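Glutathione S-transferase family protein (PDB 3LXZ) probably conjugates reduced glutathione to a wide range of hydrophobic electrophiles, as a dimeric member of the glutathione S-transferase superfamily. Local coordinates at residues Q87-E92 / K138-F143; R91-E96 / P145-E150; Y109-S112 / M116-E119; L103-C108 / N167-K172; M16-L21 / F28-F33. All coordinates share one frame; numbering follows the deposited sequence.

Interaction 1: Q87-E92 / K138-F143; sequences QAKVRE and KRNGRF
Asn140 bridges the two members of an ion pair on helix 84-106, donating through ND2 to Glu92 OE1 at 3.0 Å and accepting through OD1 from Lys89 NZ at 3.0 Å. The contact lies in the all-helical C-terminal part of the glutathione S-transferase fold, where the last turn of helix 120-140 meets helix 84-106. Lys89 and Glu92 already form a salt bridge one turn apart, NZ to OE1 2.8 Å, and the amide completes a triangle of polar contacts with them. The two grips on OE1 come from different directions: Lys89 NZ meets the syn lone pair of Glu92 OE1, whereas Asn140 ND2 approaches from above the carboxylate plane, with amide and carboxylate planes 84° apart. The Asn140 bond is nearly straight, and Lys89 NZ reaches OD1 in the carbonyl plane, so the amide orientation is unambiguous. Bends at chi2 and chi3 fold the Lys89 chain back to bring NZ to both partners. Outside the triangle, ND2 also donates to Glu96, and Glu92 OE2 bonds to Ser61 of the second subunit, which ties the cluster to the dimer interface. A leucine in place of Asn140 would probably leave Lys89 NZ, Glu92 OE1 and Glu96 each short of one partner in a buried setting. On the exposed side, the Arg142 guanidinium lies close to Lys89 despite their like charges, a proximity that the Glu92 carboxylate probably eases. Arg142 NH1 donates to Asn140 O at 2.8 Å, while Arg142 NH2 rests 3.4 Å from Lys89 CE.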
# COMPACT_ATOMS: atom_id res chain seq x y z
N GLN A 87 -17.01 -0.27 -3.45
CA GLN A 87 -15.74 0.36 -3.88
C GLN A 87 -14.60 0.14 -2.88
O GLN A 87 -13.48 -0.18 -3.27
CB GLN A 87 -15.92 1.84 -4.18
CG GLN A 87 -17.01 2.11 -5.23
CD GLN A 87 -17.00 3.54 -5.71
OE1 GLN A 87 -16.33 4.40 -5.11
NE2 GLN A 87 -17.71 3.81 -6.79
N ALA A 88 -14.90 0.32 -1.58
CA ALA A 88 -13.88 0.10 -0.56
C ALA A 88 -13.46 -1.36 -0.51
O ALA A 88 -12.28 -1.65 -0.33
CB ALA A 88 -14.37 0.60 0.83
N LYS A 89 -14.40 -2.28 -0.76
CA LYS A 89 -14.06 -3.71 -0.80
C LYS A 89 -13.13 -4.04 -1.97
O LYS A 89 -12.19 -4.81 -1.80
CB LYS A 89 -15.32 -4.60 -0.84
CG LYS A 89 -16.01 -4.72 0.50
CD LYS A 89 -15.11 -5.39 1.58
CE LYS A 89 -14.77 -6.81 1.23
NZ LYS A 89 -14.30 -7.56 2.46
N VAL A 90 -13.35 -3.42 -3.13
CA VAL A 90 -12.40 -3.56 -4.26
C VAL A 90 -11.03 -3.06 -3.83
O VAL A 90 -10.00 -3.73 -4.06
CB VAL A 90 -12.84 -2.76 -5.47
CG1 VAL A 90 -11.70 -2.68 -6.53
CG2 VAL A 90 -14.07 -3.42 -6.09
N ARG A 91 -11.02 -1.87 -3.23
CA ARG A 91 -9.74 -1.28 -2.80
C ARG A 91 -9.02 -2.07 -1.72
O ARG A 91 -7.78 -2.15 -1.73
CB ARG A 91 -9.93 0.17 -2.41
CG ARG A 91 -10.24 1.02 -3.64
CD ARG A 91 -10.72 2.41 -3.30
NE ARG A 91 -10.83 3.22 -4.50
CZ ARG A 91 -11.91 3.91 -4.87
NH1 ARG A 91 -13.00 3.93 -4.12
NH2 ARG A 91 -11.88 4.59 -6.00
N GLU A 92 -9.78 -2.62 -0.77
CA GLU A 92 -9.22 -3.58 0.23
C GLU A 92 -8.56 -4.79 -0.45
O GLU A 92 -7.40 -5.14 -0.16
CB GLU A 92 -10.29 -4.01 1.23
CG GLU A 92 -9.79 -4.92 2.34
CD GLU A 92 -10.94 -5.64 3.04
OE1 GLU A 92 -11.88 -6.12 2.35
OE2 GLU A 92 -10.90 -5.74 4.30
N LYS A 138 -7.89 -15.94 -0.67
CA LYS A 138 -8.89 -17.00 -0.77
C LYS A 138 -10.06 -16.73 0.16
O LYS A 138 -11.22 -16.96 -0.21
CB LYS A 138 -8.29 -18.36 -0.42
CG LYS A 138 -9.30 -19.52 -0.63
CD LYS A 138 -8.85 -20.77 0.13
CE LYS A 138 -7.52 -21.16 -0.39
NZ LYS A 138 -7.63 -21.46 -1.84
N ARG A 139 -9.74 -16.24 1.36
CA ARG A 139 -10.72 -15.96 2.39
C ARG A 139 -11.58 -14.74 2.05
O ARG A 139 -12.79 -14.74 2.28
CB ARG A 139 -9.95 -15.79 3.71
CG ARG A 139 -10.58 -15.18 4.91
CD ARG A 139 -9.50 -15.07 6.00
NE ARG A 139 -8.78 -16.33 6.23
CZ ARG A 139 -7.45 -16.53 6.18
NH1 ARG A 139 -6.59 -15.56 5.91
NH2 ARG A 139 -6.96 -17.75 6.40
N ASN A 140 -10.95 -13.71 1.49
CA ASN A 140 -11.62 -12.42 1.29
C ASN A 140 -12.18 -12.21 -0.10
O ASN A 140 -13.13 -11.44 -0.27
CB ASN A 140 -10.67 -11.27 1.68
CG ASN A 140 -11.41 -9.98 1.96
OD1 ASN A 140 -12.46 -9.98 2.55
ND2 ASN A 140 -10.84 -8.87 1.55
N GLY A 141 -11.60 -12.89 -1.10
CA GLY A 141 -12.00 -12.74 -2.50
C GLY A 141 -13.32 -13.43 -2.77
O GLY A 141 -13.63 -14.44 -2.14
N ARG A 142 -14.13 -12.87 -3.66
CA ARG A 142 -15.40 -13.50 -4.01
C ARG A 142 -15.24 -14.49 -5.17
O ARG A 142 -15.79 -15.58 -5.15
CB ARG A 142 -16.45 -12.45 -4.38
CG ARG A 142 -17.16 -11.78 -3.19
CD ARG A 142 -16.21 -11.08 -2.23
NE ARG A 142 -16.93 -10.11 -1.40
CZ ARG A 142 -16.63 -9.76 -0.16
NH1 ARG A 142 -15.57 -10.28 0.50
NH2 ARG A 142 -17.41 -8.87 0.44
N PHE A 143 -14.45 -14.09 -6.17
CA PHE A 143 -14.17 -14.93 -7.34
C PHE A 143 -15.45 -15.40 -8.01
O PHE A 143 -15.73 -16.60 -8.10
CB PHE A 143 -13.28 -16.10 -6.97
CG PHE A 143 -11.90 -15.69 -6.63
CD1 PHE A 143 -11.01 -15.38 -7.63
CD2 PHE A 143 -11.50 -15.56 -5.28
CE1 PHE A 143 -9.71 -14.98 -7.32
CE2 PHE A 143 -10.23 -15.18 -4.95
CZ PHE A 143 -9.32 -14.88 -5.97

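Interaction 2: R91-E96 / P145-E150; sequences RELLKE and PYVAGE
This is a small apolar contact, buried in the helical C-terminal part of the fold, between one leucine of helix 84-106 and the loop that leads from helix 120-140 to helix 154-174. Leu93 points toward the loop and meets Val147 and Ala148; the nearest CA pair across the contact, Leu93 CA and Ala148 CA, is 7.2 Å apart. One methyl does most of the work: Leu93 CD1 sits 3.8 Å from Val147 CG1 and also 3.8 Å from Ala148 CA, and it touches Ala148 CB at 3.9 Å. It therefore rests against the bend of the loop, with backbone as well as side chain beneath it. The other branch is less closely engaged, Leu93 CD2 lying 4.1 Å from Val147 CG1, and that same valine methyl reaches back to Leu93 CB. Val147 turns CG1 to the helix by setting it anti to the backbone N (chi1 178°), and the leucine and valine lie alongside each other and run opposite ways. The loop then turns at Gly149, whose backbone angles call for glycine. Exchanging Leu93 for alanine would probably open a gap over Val147 CG1 and the Ala148 backbone that CD1 now fills. Around the contact, Val147 also packs on Leu137 of helix 120-140, Phe159 of helix 154-174 and Leu188 of helix 183-193, and its N donates to Asp156, so the loop is wedged among four helices.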
# COMPACT_ATOMS: atom_id res chain seq x y z
N ARG A 91 -11.02 -1.87 -3.23
CA ARG A 91 -9.74 -1.28 -2.80
C ARG A 91 -9.02 -2.07 -1.72
O ARG A 91 -7.78 -2.15 -1.73
CB ARG A 91 -9.93 0.17 -2.41
CG ARG A 91 -10.24 1.02 -3.64
CD ARG A 91 -10.72 2.41 -3.30
NE ARG A 91 -10.83 3.22 -4.50
CZ ARG A 91 -11.91 3.91 -4.87
NH1 ARG A 91 -13.00 3.93 -4.12
NH2 ARG A 91 -11.88 4.59 -6.00
N GLU A 92 -9.78 -2.62 -0.77
CA GLU A 92 -9.22 -3.58 0.23
C GLU A 92 -8.56 -4.79 -0.45
O GLU A 92 -7.40 -5.14 -0.16
CB GLU A 92 -10.29 -4.01 1.23
CG GLU A 92 -9.79 -4.92 2.34
CD GLU A 92 -10.94 -5.64 3.04
OE1 GLU A 92 -11.88 -6.12 2.35
OE2 GLU A 92 -10.90 -5.74 4.30
N LEU A 93 -9.29 -5.45 -1.34
CA LEU A 93 -8.69 -6.55 -2.10
C LEU A 93 -7.46 -6.17 -2.95
O LEU A 93 -6.44 -6.89 -2.94
CB LEU A 93 -9.79 -7.19 -2.98
CG LEU A 93 -10.78 -8.04 -2.16
CD1 LEU A 93 -12.09 -8.27 -2.94
CD2 LEU A 93 -10.20 -9.39 -1.74
N LEU A 94 -7.54 -5.05 -3.66
CA LEU A 94 -6.38 -4.56 -4.42
C LEU A 94 -5.16 -4.36 -3.49
O LEU A 94 -4.05 -4.80 -3.81
CB LEU A 94 -6.70 -3.26 -5.16
CG LEU A 94 -5.61 -2.71 -6.12
CD1 LEU A 94 -6.32 -1.82 -7.11
CD2 LEU A 94 -4.53 -1.86 -5.38
N LYS A 95 -5.39 -3.70 -2.36
CA LYS A 95 -4.31 -3.46 -1.38
C LYS A 95 -3.72 -4.76 -0.84
O LYS A 95 -2.48 -4.88 -0.66
CB LYS A 95 -4.82 -2.65 -0.18
CG LYS A 95 -3.69 -2.07 0.67
CD LYS A 95 -4.20 -1.16 1.75
CE LYS A 95 -3.01 -0.63 2.65
NZ LYS A 95 -2.43 0.57 1.99
N GLU A 96 -4.59 -5.72 -0.54
CA GLU A 96 -4.11 -7.00 -0.02
C GLU A 96 -3.23 -7.72 -1.04
O GLU A 96 -2.24 -8.35 -0.68
CB GLU A 96 -5.26 -7.92 0.41
CG GLU A 96 -5.92 -7.43 1.68
CD GLU A 96 -7.30 -7.98 1.98
OE1 GLU A 96 -8.02 -8.61 1.12
OE2 GLU A 96 -7.68 -7.76 3.15
N PRO A 145 -16.89 -14.43 -11.29
CA PRO A 145 -15.56 -15.08 -11.26
C PRO A 145 -14.43 -14.14 -10.84
O PRO A 145 -13.34 -14.61 -10.49
CB PRO A 145 -15.35 -15.48 -12.72
CG PRO A 145 -16.10 -14.41 -13.48
CD PRO A 145 -17.32 -14.13 -12.66
N TYR A 146 -14.71 -12.85 -10.90
CA TYR A 146 -13.70 -11.82 -10.62
C TYR A 146 -13.41 -11.67 -9.13
O TYR A 146 -14.16 -12.16 -8.27
CB TYR A 146 -14.15 -10.48 -11.22
CG TYR A 146 -14.44 -10.57 -12.69
CD1 TYR A 146 -13.43 -10.44 -13.61
CD2 TYR A 146 -15.75 -10.78 -13.15
CE1 TYR A 146 -13.69 -10.53 -14.98
CE2 TYR A 146 -16.01 -10.86 -14.52
CZ TYR A 146 -14.97 -10.74 -15.42
OH TYR A 146 -15.19 -10.81 -16.78
N VAL A 147 -12.30 -11.00 -8.83
CA VAL A 147 -11.84 -10.92 -7.46
C VAL A 147 -12.91 -10.48 -6.48
O VAL A 147 -13.15 -11.17 -5.46
CB VAL A 147 -10.54 -10.05 -7.28
CG1 VAL A 147 -10.17 -9.99 -5.79
CG2 VAL A 147 -9.39 -10.66 -8.04
N ALA A 148 -13.60 -9.39 -6.82
CA ALA A 148 -14.48 -8.74 -5.87
C ALA A 148 -15.91 -9.12 -6.09
O ALA A 148 -16.78 -8.72 -5.31
CB ALA A 148 -14.32 -7.20 -5.97
N GLY A 149 -16.19 -9.91 -7.13
CA GLY A 149 -17.60 -10.19 -7.43
C GLY A 149 -17.85 -10.59 -8.86
O GLY A 149 -17.04 -11.28 -9.45
N GLU A 150 -18.98 -10.13 -9.42
CA GLU A 150 -19.42 -10.54 -10.76
C GLU A 150 -18.93 -9.67 -11.93
O GLU A 150 -19.18 -9.99 -13.10
CB GLU A 150 -20.96 -10.67 -10.80
CG GLU A 150 -21.52 -11.59 -9.69
CD GLU A 150 -23.04 -11.77 -9.69
OE1 GLU A 150 -23.73 -11.30 -10.63
OE2 GLU A 150 -23.55 -12.41 -8.74

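Interaction 3: Y109-S112 / M116-E119; sequences YAES and MSVE
The chain folds back on itself around the short helix 109-114, and residues 116-118 run in extended conformation beside its first turn, Glu111 CA coming within 4.5 Å of Met116 CA. This connection between helices 109-114 and 120-140 lies in the helical C-terminal domain of the glutathione S-transferase fold. One backbone bond holds the return, Met116 N to Ala110 O at 3.2 Å, with the donor well above the carbonyl plane, 38° out of it. The Met116 carbonyl is turned in toward the helix, its O 3.2 Å from Glu111 CA. The main side-chain link is made by Glu111, whose OE2 accepts from Val118 N at 2.9 Å on the anti side of the carboxylate, along a nearly straight bond. CG anti to the backbone N (chi1 -174°) and an extended chain beyond it carry the carboxylate past Ser117 to that amide. Val118 CG2 packs beside the stem of this glutamate, 3.8 Å from Glu111 CB, and also touches Ala110 CB at 4.1 Å. Because Glu111 OE2 also forms a salt bridge with Lys123 of helix 120-140, a single carboxylate oxygen joins the short helix, the loop and the next helix; the nearby lysine probably favours the ionised form of the Glu111 carboxylate.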
# COMPACT_ATOMS: atom_id res chain seq x y z
N TYR A 109 12.29 -11.68 -7.05
CA TYR A 109 12.41 -11.55 -8.52
C TYR A 109 13.86 -11.63 -8.99
O TYR A 109 14.13 -12.10 -10.11
CB TYR A 109 11.78 -10.26 -9.07
CG TYR A 109 10.25 -10.12 -8.96
CD1 TYR A 109 9.43 -11.21 -8.65
CD2 TYR A 109 9.65 -8.89 -9.20
CE1 TYR A 109 8.04 -11.05 -8.55
CE2 TYR A 109 8.26 -8.72 -9.12
CZ TYR A 109 7.45 -9.80 -8.80
OH TYR A 109 6.09 -9.60 -8.69
N ALA A 110 14.80 -11.22 -8.13
CA ALA A 110 16.21 -11.36 -8.43
C ALA A 110 16.54 -12.80 -8.84
O ALA A 110 17.22 -13.01 -9.83
CB ALA A 110 17.08 -10.91 -7.27
N GLU A 111 16.03 -13.77 -8.10
CA GLU A 111 16.31 -15.18 -8.36
C GLU A 111 15.45 -15.75 -9.48
O GLU A 111 15.96 -16.43 -10.38
CB GLU A 111 16.16 -16.02 -7.10
CG GLU A 111 16.60 -17.46 -7.29
CD GLU A 111 16.71 -18.23 -5.99
OE1 GLU A 111 16.41 -19.44 -6.01
OE2 GLU A 111 17.09 -17.65 -4.96
N SER A 112 14.16 -15.46 -9.44
CA SER A 112 13.22 -16.10 -10.37
C SER A 112 13.37 -15.60 -11.80
O SER A 112 13.15 -16.36 -12.76
CB SER A 112 11.80 -15.91 -9.88
OG SER A 112 11.51 -14.53 -9.80
N MSE A 116 19.86 -14.71 -10.15
CA MSE A 116 20.73 -14.35 -9.01
C MSE A 116 20.09 -14.77 -7.68
O MSE A 116 19.12 -14.16 -7.24
CB MSE A 116 20.99 -12.83 -8.99
CG MSE A 116 21.82 -12.28 -10.16
SE MSE A 116 23.46 -13.34 -10.52
CE MSE A 116 24.38 -13.08 -8.78
N SER A 117 20.65 -15.79 -7.04
CA SER A 117 20.06 -16.33 -5.80
C SER A 117 19.90 -15.32 -4.66
O SER A 117 20.73 -14.44 -4.45
CB SER A 117 20.83 -17.56 -5.29
OG SER A 117 20.49 -18.70 -6.06
N VAL A 118 18.80 -15.48 -3.93
CA VAL A 118 18.41 -14.56 -2.89
C VAL A 118 18.85 -15.17 -1.55
O VAL A 118 18.92 -16.40 -1.41
CB VAL A 118 16.88 -14.33 -2.97
CG1 VAL A 118 16.38 -13.61 -1.78
CG2 VAL A 118 16.56 -13.53 -4.21
N GLU A 119 19.18 -14.31 -0.59
CA GLU A 119 19.51 -14.77 0.76
C GLU A 119 18.44 -15.71 1.32
O GLU A 119 17.24 -15.49 1.15
CB GLU A 119 19.68 -13.58 1.71
CG GLU A 119 20.89 -12.69 1.41
CD GLU A 119 22.21 -13.27 1.95
OE1 GLU A 119 22.22 -14.43 2.46
OE2 GLU A 119 23.23 -12.56 1.87

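Interaction 4: L103-C108 / N167-K172; sequences LPARTC and NAVGKK
Apolar contact between 103-108 and helix 154-174 is carried on one side by Val169, which sends its two methyls to different residues near the C-terminal end of helix 84-106. Val169 CG1 meets Cys108 CB at 3.7 Å, and Val169 CG2 lies 4.1 Å from Ala105 CB. With CG1 anti to the backbone N (chi1 165°), the branches straddle the approaching turn, one to each residue. The small alanine lets the backbones draw close, Ala105 CA standing 6.3 Å from Val169 CA. It is the CB of Cys108, rather than its sulfur, that takes the valine methyl.

Contact with backbone adds to this: CG2 of Val169 rests 3.6 Å from Ala105 O, an oxygen that already accepts from Cys108 N at 2.8 Å.

Between the two segments the contact is apolar; the polar bonds nearby lie within 103-108 or run to other residues. Thr107 OG1 donates to Pro104 O at 2.6 Å, in the carbonyl plane, and Thr107 N bonds to the same oxygen. Cys108 then takes the N-cap position of helix 109-114, and its O receives Ser112 OG. Opposite, helix 154-174 widens into a pi-type turn at 170-172, just beyond Val169.

Tyr109 and Ser112 of helix 109-114 also cover Val169, while Cys108 packs on Ala126 of helix 120-140. Arg106, a glutathione-binding residue whose CB points away from this interface, lies on the same segment; no glutathione is bound in this chain. The contact joins helices 84-106 and 154-174 within the helical C-terminal domain of the glutathione S-transferase fold.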
# COMPACT_ATOMS: atom_id res chain seq x y z
N LEU A 103 4.43 -7.59 -3.27
CA LEU A 103 5.66 -7.17 -2.61
C LEU A 103 6.49 -8.33 -2.09
O LEU A 103 7.69 -8.37 -2.35
CB LEU A 103 5.42 -6.12 -1.52
CG LEU A 103 4.83 -4.78 -2.02
CD1 LEU A 103 4.82 -3.81 -0.84
CD2 LEU A 103 5.61 -4.21 -3.21
N PRO A 104 5.86 -9.30 -1.40
CA PRO A 104 6.74 -10.41 -1.02
C PRO A 104 7.32 -11.18 -2.21
O PRO A 104 8.48 -11.60 -2.15
CB PRO A 104 5.87 -11.32 -0.16
CG PRO A 104 4.52 -10.80 -0.22
CD PRO A 104 4.49 -9.45 -0.87
N ALA A 105 6.54 -11.44 -3.25
CA ALA A 105 7.10 -12.09 -4.44
C ALA A 105 8.26 -11.29 -5.04
O ALA A 105 9.27 -11.89 -5.47
CB ALA A 105 6.04 -12.33 -5.48
N ARG A 106 8.11 -9.96 -5.05
CA ARG A 106 9.10 -9.03 -5.61
C ARG A 106 10.47 -9.21 -4.93
O ARG A 106 11.51 -9.05 -5.59
CB ARG A 106 8.59 -7.59 -5.53
CG ARG A 106 9.53 -6.48 -6.05
CD ARG A 106 8.76 -5.14 -6.20
NE ARG A 106 7.84 -5.18 -7.36
CZ ARG A 106 8.23 -4.97 -8.62
NH1 ARG A 106 7.36 -5.05 -9.62
NH2 ARG A 106 9.51 -4.68 -8.88
N THR A 107 10.47 -9.62 -3.66
CA THR A 107 11.74 -9.84 -2.93
C THR A 107 12.53 -10.98 -3.55
O THR A 107 13.75 -11.10 -3.32
CB THR A 107 11.56 -10.07 -1.40
OG1 THR A 107 10.91 -11.33 -1.14
CG2 THR A 107 10.83 -8.88 -0.72
N CYS A 108 11.84 -11.82 -4.33
CA CYS A 108 12.49 -12.95 -4.95
C CYS A 108 12.63 -12.84 -6.46
O CYS A 108 13.03 -13.81 -7.08
CB CYS A 108 11.76 -14.24 -4.61
SG CYS A 108 11.84 -14.66 -2.86
N ASN A 167 3.19 -16.80 -8.70
CA ASN A 167 3.22 -18.25 -8.91
C ASN A 167 4.52 -18.73 -9.56
O ASN A 167 5.01 -19.81 -9.24
CB ASN A 167 2.00 -18.75 -9.68
CG ASN A 167 1.59 -20.17 -9.27
OD1 ASN A 167 1.47 -20.48 -8.08
ND2 ASN A 167 1.36 -21.01 -10.26
N ALA A 168 5.11 -17.90 -10.42
CA ALA A 168 6.43 -18.21 -10.98
C ALA A 168 7.48 -18.27 -9.88
O ALA A 168 8.27 -19.23 -9.83
CB ALA A 168 6.82 -17.20 -12.05
N VAL A 169 7.48 -17.26 -8.99
CA VAL A 169 8.36 -17.27 -7.82
C VAL A 169 8.10 -18.53 -7.04
O VAL A 169 9.06 -19.21 -6.64
CB VAL A 169 8.14 -16.01 -6.89
CG1 VAL A 169 8.78 -16.19 -5.50
CG2 VAL A 169 8.63 -14.76 -7.56
N GLY A 170 6.84 -18.85 -6.79
CA GLY A 170 6.51 -20.07 -6.05
C GLY A 170 7.17 -21.30 -6.67
O GLY A 170 7.89 -22.04 -5.99
N LYS A 171 6.92 -21.52 -7.95
CA LYS A 171 7.43 -22.73 -8.60
C LYS A 171 8.96 -22.73 -8.70
O LYS A 171 9.60 -23.72 -8.33
CB LYS A 171 6.78 -22.95 -9.96
CG LYS A 171 5.28 -23.28 -9.83
CD LYS A 171 4.55 -23.14 -11.17
CE LYS A 171 4.85 -24.29 -12.13
NZ LYS A 171 4.01 -24.16 -13.37
N LYS A 172 9.55 -21.62 -9.14
CA LYS A 172 10.99 -21.61 -9.41
C LYS A 172 11.86 -21.50 -8.15
O LYS A 172 12.92 -22.14 -8.07
CB LYS A 172 11.36 -20.50 -10.41
CG LYS A 172 10.74 -20.68 -11.80
CD LYS A 172 10.92 -19.45 -12.71
CE LYS A 172 12.20 -19.54 -13.58
NZ LYS A 172 12.06 -20.44 -14.79

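Interaction 5: M16-L21 / F28-F33; sequences MVKLAL and FEEVTF
Leu21 and Phe28 form the tight part of this contact, where helix 12-23 lies over the edge strand 28-32. Leu21 CD1 sits over one face of the Phe28 ring in a CH-pi contact, 4.0 Å from the centroid and offset toward the rim, and Leu21 CB adds a second touch at 3.7 Å from Phe28 CD1. The ring gets there because Phe28 CG stands between the backbone N and the carbonyl carbon (chi1 65°), a setting that turns it toward the helix. Lys18 contributes its aliphatic stem, CG lying 4.1 Å from Phe28 CZ, with the two side chains crossing at about a right angle.

Farther along the strand the contact becomes polar and sparser. The fully extended Lys18 chain carries NZ to Glu30 OE2, a salt bridge of 3.0 Å in which NZ meets OE2 on the syn side, 28° out of the carboxylate plane. Neither charge relies on this pair alone: Lys18 NZ also bridges to Asp204 of helix 198-218, while Glu30 bonds to Tyr14 through OE2 and to Arg200 through OE1. Such a network probably keeps these groups charged although Lys18 is buried.

The axes of 16-21 and 28-32 run nearly antiparallel, at 160°, and approach to 10.7 Å, as expected in the beta-alpha-beta unit of strand 3-7, helix 12-23 and strand 28-32, which opens the thioredoxin-like N-terminal domain of glutathione S-transferases.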
# COMPACT_ATOMS: atom_id res chain seq x y z
N MSE A 16 -0.67 -2.96 -15.45
CA MSE A 16 -1.95 -2.76 -14.77
C MSE A 16 -2.60 -1.44 -15.17
O MSE A 16 -3.78 -1.44 -15.51
CB MSE A 16 -1.74 -2.82 -13.24
CG MSE A 16 -1.33 -4.19 -12.66
SE MSE A 16 -0.83 -3.80 -10.79
CE MSE A 16 0.56 -5.19 -10.45
N VAL A 17 -1.86 -0.34 -15.16
CA VAL A 17 -2.43 0.92 -15.63
C VAL A 17 -2.77 0.85 -17.11
O VAL A 17 -3.85 1.29 -17.51
CB VAL A 17 -1.55 2.10 -15.29
CG1 VAL A 17 -2.22 3.41 -15.78
CG2 VAL A 17 -1.40 2.15 -13.73
N LYS A 18 -1.85 0.31 -17.90
CA LYS A 18 -2.05 0.18 -19.35
C LYS A 18 -3.33 -0.58 -19.68
O LYS A 18 -4.14 -0.11 -20.53
CB LYS A 18 -0.81 -0.45 -19.97
CG LYS A 18 -0.85 -0.68 -21.49
CD LYS A 18 0.59 -0.93 -21.97
CE LYS A 18 0.68 -1.26 -23.47
NZ LYS A 18 2.09 -1.61 -23.80
N LEU A 19 -3.57 -1.71 -18.99
CA LEU A 19 -4.82 -2.44 -19.22
C LEU A 19 -6.05 -1.61 -18.88
O LEU A 19 -7.05 -1.67 -19.59
CB LEU A 19 -4.84 -3.77 -18.48
CG LEU A 19 -6.00 -4.73 -18.76
CD1 LEU A 19 -6.18 -4.97 -20.28
CD2 LEU A 19 -5.72 -6.03 -18.02
N ALA A 20 -5.98 -0.83 -17.78
CA ALA A 20 -7.13 -0.02 -17.34
C ALA A 20 -7.45 0.99 -18.44
O ALA A 20 -8.62 1.16 -18.80
CB ALA A 20 -6.81 0.72 -16.01
N LEU A 21 -6.41 1.65 -18.97
CA LEU A 21 -6.58 2.67 -20.01
C LEU A 21 -7.17 2.03 -21.27
O LEU A 21 -8.05 2.60 -21.90
CB LEU A 21 -5.25 3.37 -20.32
CG LEU A 21 -4.69 4.26 -19.19
CD1 LEU A 21 -3.25 4.64 -19.43
CD2 LEU A 21 -5.54 5.50 -19.02
N PHE A 28 -3.87 7.47 -24.76
CA PHE A 28 -2.68 7.71 -23.96
C PHE A 28 -1.40 7.52 -24.76
O PHE A 28 -1.36 6.75 -25.71
CB PHE A 28 -2.66 6.79 -22.72
CG PHE A 28 -2.55 5.32 -23.03
CD1 PHE A 28 -3.68 4.59 -23.40
CD2 PHE A 28 -1.33 4.65 -22.89
CE1 PHE A 28 -3.58 3.22 -23.68
CE2 PHE A 28 -1.22 3.29 -23.16
CZ PHE A 28 -2.36 2.56 -23.54
N GLU A 29 -0.35 8.19 -24.33
CA GLU A 29 0.95 8.07 -24.97
C GLU A 29 1.89 7.35 -24.01
O GLU A 29 1.91 7.65 -22.81
CB GLU A 29 1.46 9.47 -25.35
CG GLU A 29 2.87 9.53 -25.93
CD GLU A 29 3.40 10.98 -26.04
OE1 GLU A 29 2.60 11.94 -25.97
OE2 GLU A 29 4.63 11.14 -26.18
N GLU A 30 2.63 6.38 -24.53
CA GLU A 30 3.59 5.63 -23.74
C GLU A 30 4.95 6.28 -23.82
O GLU A 30 5.40 6.60 -24.91
CB GLU A 30 3.66 4.19 -24.22
CG GLU A 30 2.34 3.44 -24.08
CD GLU A 30 2.46 2.00 -24.43
OE1 GLU A 30 1.96 1.62 -25.51
OE2 GLU A 30 3.09 1.23 -23.66
N VAL A 31 5.59 6.48 -22.67
CA VAL A 31 6.95 7.03 -22.58
C VAL A 31 7.84 6.04 -21.86
O VAL A 31 7.56 5.69 -20.72
CB VAL A 31 6.97 8.38 -21.80
CG1 VAL A 31 8.39 8.92 -21.70
CG2 VAL A 31 6.03 9.42 -22.43
N THR A 32 8.91 5.58 -22.52
CA THR A 32 9.87 4.64 -21.92
C THR A 32 10.61 5.34 -20.76
O THR A 32 11.21 6.40 -20.96
CB THR A 32 10.86 4.09 -22.97
OG1 THR A 32 10.12 3.57 -24.09
CG2 THR A 32 11.73 2.93 -22.40
N PHE A 33 10.58 4.71 -19.59
CA PHE A 33 11.04 5.30 -18.32
C PHE A 33 11.19 4.12 -17.36
O PHE A 33 10.26 3.35 -17.16
CB PHE A 33 10.01 6.30 -17.77
CG PHE A 33 10.32 6.81 -16.37
CD1 PHE A 33 11.31 7.78 -16.15
CD2 PHE A 33 9.61 6.34 -15.30
CE1 PHE A 33 11.59 8.25 -14.83
CE2 PHE A 33 9.88 6.80 -14.00
CZ PHE A 33 10.88 7.76 -13.78

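In the fold
Interaction 5 comes first along the chain and lies alone in the thioredoxin-like N-terminal domain; the other four belong to the helical C-terminal domain. Interactions 1 and 2 start from the same part of helix 84-106, their centres 4 Å apart, and touch through Asn140 with Glu96 and Arg142 with Val147. Interaction 4 uses the far end of that helix, about 22 Å from interaction 1 between centres, and its segments alternate with those of interactions 1 and 2. Interaction 3 is nested inside the loops closed by all three and packs against interaction 4. Helix 84-106 thus spans from the polar cluster of interactions 1 and 2, which meets the second subunit, to the end carrying glutathione-binding Arg106.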